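Local coordinates for alkaline phosphatase D (Bacillus subtilis, PDB 2YEQ), which hydrolyses phosphate esters as a secreted phosphodiesterase and alkaline phosphatase whose active site holds iron and calcium, at residues Y127-Y132 with Y161-G166. Numbering follows the deposited sequence.
Sequences YEHGYY and YVSKTG
H129 meets Y161 by one hydrogen bond and one ring contact. NE2 of H129 donates to O of Y161 at 2.8 Å; the bond is nearly straight (176°), and the acceptor lies in the imidazole plane, although NE2 itself stands above the carbonyl plane. That carbonyl also accepts from N167 ND2, while H129 ND1 bonds to G413 N; ND1 therefore probably accepts, with NE2 as the donor.

The aromatic evidence is an edge-to-face pair: CE1 of H129 points at the centre of the phenol, 3.6 Å from CZ of Y161, with the planes at 59°. CG of Y161 lies anti to the backbone N, beside its own carbonyl carbon, which lets the ring and the carbonyl O both meet the same imidazole. One imidazole face receives a CH-pi contact from S163 CB, 8° off the ring normal. Were H129 an alanine, the Y161 carbonyl would probably have one donor fewer, G413 N would be without its acceptor, and the phenol face would be without the imidazole edge that meets it.

Two waters add bridges. One donates to E128 OE1 and accepts from Y161 N at 2.9 Å, while E128 OE2 takes H171 N. The other is four-coordinate, donating to the carbonyls of H129 and G166 and accepting from the S163 and T165 hydroxyls. S163 OG also accepts from T165 N (3.0 Å), an ST turn within the type I turn S163-G166.

The contact joins the loop between strand 117-122 and helix 133-138 to the one between strand 145-148 and helix 179-190, with Y161 packing on helix 504-520 and touching the iron ligand H382.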
ATOM      1  N   TYR A 127      -3.712   1.866 -13.328  1.00 19.00           N
ATOM      2  CA  TYR A 127      -4.093   0.865 -14.334  1.00 18.32           C
ATOM      3  C   TYR A 127      -3.714   1.276 -15.729  1.00 19.74           C
ATOM      4  O   TYR A 127      -3.314   0.434 -16.571  1.00 17.59           O
ATOM      5  CB  TYR A 127      -5.599   0.616 -14.226  1.00 18.38           C
ATOM      6  CG  TYR A 127      -6.226  -0.416 -15.145  1.00 18.26           C
ATOM      7  CD1 TYR A 127      -6.288  -1.769 -14.770  1.00 19.50           C
ATOM      8  CD2 TYR A 127      -6.805  -0.043 -16.346  1.00 19.54           C
ATOM      9  CE1 TYR A 127      -6.899  -2.702 -15.588  1.00 20.17           C
ATOM     10  CE2 TYR A 127      -7.407  -0.980 -17.171  1.00 20.23           C
ATOM     11  CZ  TYR A 127      -7.449  -2.296 -16.793  1.00 20.61           C
ATOM     12  OH  TYR A 127      -8.041  -3.228 -17.624  1.00 26.10           O
ATOM     13  N   GLU A 128      -3.792   2.574 -15.980  1.00 18.09           N
ATOM     14  CA  GLU A 128      -3.549   3.083 -17.321  1.00 18.70           C
ATOM     15  C   GLU A 128      -2.063   3.127 -17.682  1.00 19.81           C
ATOM     16  O   GLU A 128      -1.715   3.171 -18.875  1.00 19.74           O
ATOM     17  CB  GLU A 128      -4.089   4.511 -17.446  1.00 21.38           C
ATOM     18  CG  GLU A 128      -5.570   4.671 -17.096  1.00 21.25           C
ATOM     19  CD  GLU A 128      -6.027   6.119 -17.318  1.00 23.59           C
ATOM     20  OE1 GLU A 128      -5.362   7.077 -16.780  1.00 19.58           O
ATOM     21  OE2 GLU A 128      -7.005   6.295 -18.078  1.00 24.00           O
ATOM     22  N   HIS A 129      -1.194   3.155 -16.671  1.00 17.73           N
ATOM     23  CA  HIS A 129       0.234   3.397 -16.907  1.00 18.51           C
ATOM     24  C   HIS A 129       1.035   2.154 -17.312  1.00 19.52           C
ATOM     25  O   HIS A 129       2.137   2.282 -17.849  1.00 17.37           O
ATOM     26  CB  HIS A 129       0.870   4.064 -15.688  1.00 18.86           C
ATOM     27  CG  HIS A 129       0.414   5.479 -15.504  1.00 20.14           C
ATOM     28  ND1 HIS A 129       1.028   6.363 -14.643  1.00 20.86           N
ATOM     29  CD2 HIS A 129      -0.583   6.172 -16.110  1.00 19.61           C
ATOM     30  CE1 HIS A 129       0.410   7.531 -14.707  1.00 20.53           C
ATOM     31  NE2 HIS A 129      -0.568   7.441 -15.591  1.00 19.82           N
ATOM     32  N   GLY A 130       0.480   0.979 -17.072  1.00 19.07           N
ATOM     33  CA  GLY A 130       1.144  -0.238 -17.503  1.00 20.34           C
ATOM     34  C   GLY A 130       0.403  -1.475 -17.091  1.00 18.91           C
ATOM     35  O   GLY A 130      -0.638  -1.401 -16.437  1.00 18.42           O
ATOM     36  N   TYR A 131       0.964  -2.605 -17.518  1.00 19.86           N
ATOM     37  CA  TYR A 131       0.494  -3.936 -17.173  1.00 20.31           C
ATOM     38  C   TYR A 131       1.032  -4.328 -15.812  1.00 18.31           C
ATOM     39  O   TYR A 131       2.078  -3.830 -15.367  1.00 18.59           O
ATOM     40  CB  TYR A 131       0.860  -4.933 -18.332  1.00 20.19           C
ATOM     41  CG  TYR A 131       0.082  -4.537 -19.565  1.00 20.06           C
ATOM     42  CD1 TYR A 131      -1.266  -4.890 -19.710  1.00 20.19           C
ATOM     43  CD2 TYR A 131       0.634  -3.676 -20.508  1.00 21.79           C
ATOM     44  CE1 TYR A 131      -2.013  -4.462 -20.807  1.00 20.61           C
ATOM     45  CE2 TYR A 131      -0.099  -3.231 -21.584  1.00 21.76           C
ATOM     46  CZ  TYR A 131      -1.428  -3.624 -21.727  1.00 21.70           C
ATOM     47  OH  TYR A 131      -2.140  -3.144 -22.786  1.00 24.09           O
ATOM     48  N   TYR A 132       0.287  -5.195 -15.145  1.00 16.78           N
ATOM     49  CA  TYR A 132       0.584  -5.695 -13.816  1.00 17.36           C
ATOM     50  C   TYR A 132       1.527  -6.929 -13.797  1.00 17.87           C
ATOM     51  O   TYR A 132       1.424  -7.823 -12.956  1.00 15.85           O
ATOM     52  CB  TYR A 132      -0.720  -5.994 -13.075  1.00 18.94           C
ATOM     53  CG  TYR A 132      -1.591  -4.757 -12.728  1.00 18.85           C
ATOM     54  CD1 TYR A 132      -1.105  -3.450 -12.833  1.00 18.10           C
ATOM     55  CD2 TYR A 132      -2.887  -4.935 -12.250  1.00 18.70           C
ATOM     56  CE1 TYR A 132      -1.920  -2.343 -12.505  1.00 17.82           C
ATOM     57  CE2 TYR A 132      -3.689  -3.862 -11.911  1.00 17.82           C
ATOM     58  CZ  TYR A 132      -3.215  -2.567 -12.042  1.00 19.22           C
ATOM     59  OH  TYR A 132      -4.052  -1.525 -11.683  1.00 17.12           O
ATOM     60  N   TYR A 161      -4.407  11.739 -16.054  1.00 19.89           N
ATOM     61  CA  TYR A 161      -3.115  11.523 -15.418  1.00 20.86           C
ATOM     62  C   TYR A 161      -2.289  10.642 -16.334  1.00 22.27           C
ATOM     63  O   TYR A 161      -2.412   9.415 -16.310  1.00 19.95           O
ATOM     64  CB  TYR A 161      -3.311  10.883 -14.060  1.00 22.39           C
ATOM     65  CG  TYR A 161      -2.030  10.526 -13.327  1.00 24.80           C
ATOM     66  CD1 TYR A 161      -0.843  11.235 -13.534  1.00 28.05           C
ATOM     67  CD2 TYR A 161      -2.010   9.480 -12.434  1.00 24.62           C
ATOM     68  CE1 TYR A 161       0.310  10.899 -12.862  1.00 27.83           C
ATOM     69  CE2 TYR A 161      -0.868   9.148 -11.746  1.00 24.63           C
ATOM     70  CZ  TYR A 161       0.282   9.850 -11.961  1.00 26.38           C
ATOM     71  OH  TYR A 161       1.427   9.485 -11.301  1.00 29.16           O
ATOM     72  N   VAL A 162      -1.475  11.290 -17.160  1.00 22.73           N
ATOM     73  CA  VAL A 162      -0.856  10.640 -18.297  1.00 25.12           C
ATOM     74  C   VAL A 162       0.629  10.373 -18.036  1.00 29.26           C
ATOM     75  O   VAL A 162       1.396  11.263 -17.670  1.00 26.92           O
ATOM     76  CB  VAL A 162      -1.064  11.438 -19.576  1.00 27.76           C
ATOM     77  CG1 VAL A 162      -0.329  10.761 -20.786  1.00 27.86           C
ATOM     78  CG2 VAL A 162      -2.599  11.575 -19.843  1.00 26.03           C
ATOM     79  N   SER A 163       1.012   9.110 -18.199  1.00 26.88           N
ATOM     80  CA  SER A 163       2.382   8.683 -17.980  1.00 27.40           C
ATOM     81  C   SER A 163       3.303   9.250 -19.062  1.00 26.30           C
ATOM     82  O   SER A 163       2.907   9.374 -20.216  1.00 24.49           O
ATOM     83  CB  SER A 163       2.440   7.147 -17.989  1.00 28.13           C
ATOM     84  OG  SER A 163       3.738   6.684 -18.219  1.00 24.87           O
ATOM     85  N   LYS A 164       4.549   9.536 -18.690  1.00 28.62           N
ATOM     86  CA  LYS A 164       5.579   9.891 -19.667  1.00 32.12           C
ATOM     87  C   LYS A 164       5.755   8.845 -20.752  1.00 32.27           C
ATOM     88  O   LYS A 164       6.092   9.204 -21.875  1.00 27.99           O
ATOM     89  CB  LYS A 164       6.934  10.115 -18.997  1.00 43.90           C
ATOM     90  CG  LYS A 164       7.205  11.579 -18.658  1.00 57.80           C
ATOM     91  CD  LYS A 164       7.520  12.423 -19.900  1.00 65.38           C
ATOM     92  CE  LYS A 164       6.597  13.641 -20.022  1.00 72.45           C
ATOM     93  NZ  LYS A 164       6.715  14.557 -18.859  1.00 80.11           N
ATOM     94  N   THR A 165       5.518   7.562 -20.444  1.00 27.03           N
ATOM     95  CA  THR A 165       5.666   6.512 -21.460  1.00 25.00           C
ATOM     96  C   THR A 165       4.330   6.058 -22.080  1.00 28.73           C
ATOM     97  O   THR A 165       4.291   5.069 -22.804  1.00 25.50           O
ATOM     98  CB  THR A 165       6.519   5.323 -20.934  1.00 23.55           C
ATOM     99  OG1 THR A 165       5.999   4.831 -19.692  1.00 21.39           O
ATOM    100  CG2 THR A 165       7.956   5.771 -20.728  1.00 24.47           C
ATOM    101  N   GLY A 166       3.245   6.806 -21.817  1.00 29.06           N
ATOM    102  CA  GLY A 166       1.968   6.589 -22.490  1.00 25.32           C
ATOM    103  C   GLY A 166       0.963   5.867 -21.631  1.00 24.56           C
ATOM    104  O   GLY A 166       1.319   4.993 -20.833  1.00 26.16           O
TER
HETATM  105  O   HOH W   1      -6.086   9.420 -16.627  1.00 19.07           O
HETATM  106  O   HOH W   2       3.315   4.253 -19.325  1.00 18.32           O